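Long-range contact in 3-deoxy-d-manno-octulosonic-acid transferase (Acinetobacter baumannii, PDB 4BFC), which probably transfers Kdo from CMP-Kdo to a lipid A precursor, the fragment here being its C-terminal CMP-Kdo binding domain: residues H99-G104 against Q112-D117. Residues are numbered along the deposited sequence; the frame is centred on the assembly and turned at random. Where two conformers were deposited one is given.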
ATOM      1  N   HIS A  99     -15.996  20.859   5.487  1.00 21.45           N
ATOM      2  CA  HIS A  99     -15.976  20.455   6.889  1.00 22.77           C
ATOM      3  C   HIS A  99     -15.345  19.107   7.010  1.00 24.82           C
ATOM      4  O   HIS A  99     -15.292  18.302   6.023  1.00 23.33           O
ATOM      5  CB  HIS A  99     -17.378  20.532   7.466  1.00 26.08           C
ATOM      6  CG  HIS A  99     -17.932  21.924   7.393  1.00 26.38           C
ATOM      7  ND1 HIS A  99     -17.307  22.999   7.965  1.00 31.70           N
ATOM      8  CD2 HIS A  99     -19.002  22.428   6.674  1.00 26.44           C
ATOM      9  CE1 HIS A  99     -18.015  24.123   7.657  1.00 25.66           C
ATOM     10  NE2 HIS A  99     -19.032  23.768   6.870  1.00 30.72           N
ATOM     11  N   ARG A 100     -14.755  18.864   8.178  1.00 20.67           N
ATOM     12  CA  ARG A 100     -13.865  17.675   8.387  1.00 21.06           C
ATOM     13  C   ARG A 100     -14.283  16.772   9.526  1.00 19.22           C
ATOM     14  O   ARG A 100     -14.508  17.230  10.666  1.00 20.94           O
ATOM     15  CB  ARG A 100     -12.408  18.117   8.650  1.00 20.03           C
ATOM     16  CG  ARG A 100     -11.793  19.024   7.614  1.00 21.99           C
ATOM     17  CD  ARG A 100     -10.387  19.394   8.012  1.00 23.56           C
ATOM     18  NE  ARG A 100      -9.509  18.260   7.753  1.00 23.71           N
ATOM     19  CZ  ARG A 100      -8.175  18.357   7.484  1.00 23.63           C
ATOM     20  NH1 ARG A 100      -7.535  19.534   7.460  1.00 25.83           N
ATOM     21  NH2 ARG A 100      -7.470  17.242   7.176  1.00 24.20           N
ATOM     22  N   ARG A 101     -14.443  15.481   9.262  1.00 17.75           N
ATOM     23  CA  ARG A 101     -14.748  14.519  10.283  1.00 19.61           C
ATOM     24  C   ARG A 101     -13.661  14.582  11.382  1.00 21.35           C
ATOM     25  O   ARG A 101     -13.986  14.474  12.556  1.00 24.23           O
ATOM     26  CB  ARG A 101     -14.768  13.093   9.648  1.00 19.67           C
ATOM     27  CG  ARG A 101     -15.045  11.940  10.586  1.00 20.59           C
ATOM     28  CD  ARG A 101     -16.424  12.068  11.233  1.00 19.61           C
ATOM     29  NE  ARG A 101     -16.869  10.791  11.725  1.00 21.12           N
ATOM     30  CZ  ARG A 101     -18.027  10.624  12.355  1.00 21.22           C
ATOM     31  NH1 ARG A 101     -18.775  11.688  12.604  1.00 24.19           N
ATOM     32  NH2 ARG A 101     -18.382   9.410  12.750  1.00 23.67           N
ATOM     33  N   SER A 102     -12.405  14.766  10.987  1.00 21.53           N
ATOM     34  CA  SER A 102     -11.318  14.754  12.007  1.00 23.43           C
ATOM     35  C   SER A 102     -11.404  15.859  13.029  1.00 26.27           C
ATOM     36  O   SER A 102     -10.728  15.759  14.080  1.00 26.33           O
ATOM     37  CB  SER A 102      -9.958  14.840  11.349  1.00 21.16           C
ATOM     38  OG  SER A 102      -9.684  16.060  10.718  1.00 21.62           O
ATOM     39  N   MET A 103     -12.166  16.910  12.697  1.00 24.97           N
ATOM     40  CA  MET A 103     -12.371  18.046  13.618  0.50 26.19           C
ATOM     41  C   MET A 103     -13.716  17.974  14.334  1.00 24.67           C
ATOM     42  O   MET A 103     -14.181  18.970  14.951  1.00 26.41           O
ATOM     43  CB  MET A 103     -12.247  19.347  12.866  0.50 27.28           C
ATOM     44  CG  MET A 103     -10.906  19.552  12.207  0.50 27.25           C
ATOM     45  SD  MET A 103     -10.935  21.065  11.275  0.50 27.08           S
ATOM     46  CE  MET A 103     -11.571  22.299  12.437  0.50 29.75           C
ATOM     47  N   GLY A 104     -14.340  16.802  14.283  1.00 23.85           N
ATOM     48  CA  GLY A 104     -15.676  16.520  14.854  1.00 25.85           C
ATOM     49  C   GLY A 104     -16.729  17.397  14.198  1.00 26.63           C
ATOM     50  O   GLY A 104     -17.747  17.737  14.816  1.00 27.51           O
ATOM     51  N   GLN A 112     -20.369  22.079   1.376  1.00 22.26           N
ATOM     52  CA  GLN A 112     -20.351  21.678  -0.045  1.00 23.50           C
ATOM     53  C   GLN A 112     -19.590  20.370  -0.147  1.00 22.69           C
ATOM     54  O   GLN A 112     -19.915  19.513  -0.982  1.00 21.55           O
ATOM     55  CB  GLN A 112     -19.698  22.738  -0.883  1.00 28.53           C
ATOM     56  CG  GLN A 112     -20.551  24.019  -0.964  1.00 26.58           C
ATOM     57  CD  GLN A 112     -19.979  25.078  -1.908  1.00 29.93           C
ATOM     58  OE1 GLN A 112     -18.873  25.635  -1.684  1.00 29.08           O
ATOM     59  NE2 GLN A 112     -20.702  25.347  -2.999  1.00 28.52           N
ATOM     60  N   VAL A 113     -18.515  20.259   0.644  1.00 21.43           N
ATOM     61  CA  VAL A 113     -17.717  18.994   0.632  1.00 20.88           C
ATOM     62  C   VAL A 113     -17.542  18.597   2.099  1.00 20.71           C
ATOM     63  O   VAL A 113     -17.180  19.431   2.932  1.00 23.10           O
ATOM     64  CB  VAL A 113     -16.329  19.195  -0.006  1.00 19.00           C
ATOM     65  CG1 VAL A 113     -15.455  17.896   0.076  1.00 19.97           C
ATOM     66  CG2 VAL A 113     -16.463  19.655  -1.464  1.00 23.89           C
ATOM     67  N   TYR A 114     -17.806  17.344   2.408  1.00 19.72           N
ATOM     68  CA  TYR A 114     -17.471  16.831   3.689  1.00 19.09           C
ATOM     69  C   TYR A 114     -16.270  15.923   3.518  1.00 18.74           C
ATOM     70  O   TYR A 114     -16.387  14.867   2.879  1.00 21.10           O
ATOM     71  CB  TYR A 114     -18.665  16.049   4.217  1.00 20.40           C
ATOM     72  CG  TYR A 114     -18.491  15.671   5.656  1.00 20.88           C
ATOM     73  CD1 TYR A 114     -18.464  16.644   6.664  1.00 21.57           C
ATOM     74  CD2 TYR A 114     -18.301  14.319   6.019  1.00 20.34           C
ATOM     75  CE1 TYR A 114     -18.302  16.274   8.020  1.00 24.20           C
ATOM     76  CE2 TYR A 114     -18.177  13.924   7.351  1.00 18.58           C
ATOM     77  CZ  TYR A 114     -18.127  14.937   8.350  1.00 19.77           C
ATOM     78  OH  TYR A 114     -17.995  14.520   9.663  1.00 21.54           O
ATOM     79  N   LEU A 115     -15.133  16.363   4.057  1.00 18.79           N
ATOM     80  CA  LEU A 115     -13.940  15.493   4.027  1.00 18.79           C
ATOM     81  C   LEU A 115     -14.012  14.491   5.178  1.00 18.25           C
ATOM     82  O   LEU A 115     -13.927  14.856   6.397  1.00 19.02           O
ATOM     83  CB  LEU A 115     -12.701  16.317   4.087  1.00 17.39           C
ATOM     84  CG  LEU A 115     -11.374  15.587   4.117  1.00 18.17           C
ATOM     85  CD1 LEU A 115     -11.179  14.670   2.872  1.00 20.32           C
ATOM     86  CD2 LEU A 115     -10.253  16.637   4.156  1.00 19.59           C
ATOM     87  N   ALA A 116     -14.223  13.230   4.822  1.00 17.80           N
ATOM     88  CA  ALA A 116     -14.323  12.157   5.788  1.00 17.37           C
ATOM     89  C   ALA A 116     -12.934  11.580   6.125  1.00 17.08           C
ATOM     90  O   ALA A 116     -12.548  10.434   5.763  1.00 18.79           O
ATOM     91  CB  ALA A 116     -15.363  11.079   5.343  1.00 16.19           C
ATOM     92  N   ASP A 117     -12.165  12.405   6.787  1.00 18.37           N
ATOM     93  CA  ASP A 117     -10.741  12.169   7.081  1.00 17.96           C
ATOM     94  C   ASP A 117     -10.600  11.440   8.417  1.00 21.01           C
ATOM     95  O   ASP A 117     -10.003  12.013   9.390  1.00 26.36           O
ATOM     96  CB  ASP A 117      -9.901  13.445   6.977  1.00 18.67           C
ATOM     97  CG  ASP A 117     -10.367  14.595   7.897  1.00 20.51           C
ATOM     98  OD1 ASP A 117     -11.518  14.560   8.387  1.00 20.67           O
ATOM     99  OD2 ASP A 117      -9.494  15.439   8.157  1.00 21.60           O
TER
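D117 OD2 accepts three hydrogen bonds, one from S102 OG and two from R100. S102 OG is nearest, 2.6 Å from D117 OD2, on the syn side but tilted 34° out of the carboxylate plane. R100 forms a salt bridge side-on, with NE at 2.8 Å and NH2 at 2.9 Å from D117 OD2. The oxygen lies near the guanidinium plane, yet NE meets it from above the carboxylate plane, 43° out. NH2 of R100 also forms a salt bridge with D85, and F88 makes a cation-pi contact with this arginine. The second oxygen, D117 OD1, accepts a hydrogen bond from S102 N at 2.8 Å, on the syn side and similarly tilted. D117 thus holds the short 3-10 segment 101-102 through both the backbone and the side chain of S102. Its CG sits between its own N and carbonyl carbon (chi1 58°), which turns the carboxylate toward that segment.

The strands 98-100 and 113-115 lead into this site. They run parallel in the Rossmann-like sheet of a GT-B glycosyltransferase domain, with 98-100 outermost within the chain. H99 N donates a hydrogen bond to V113 O, and L115 N returns one to H99 O at 2.8 Å. R101 N then reaches L115 O at 3.0 Å, just past the end of strand 98-100.

H99 and Y114 share one face of the sheet. The tyrosine ring extends past H99 O to R101, where Y114 OH lies 3.3 Å from R101 CD. This hydroxyl is hydrogen-bonded to Q105 O. The guanidinium of R101 leads on to a salt bridge with E121. On the other face, L115 CD2 packs 4.0 Å from R100 NE.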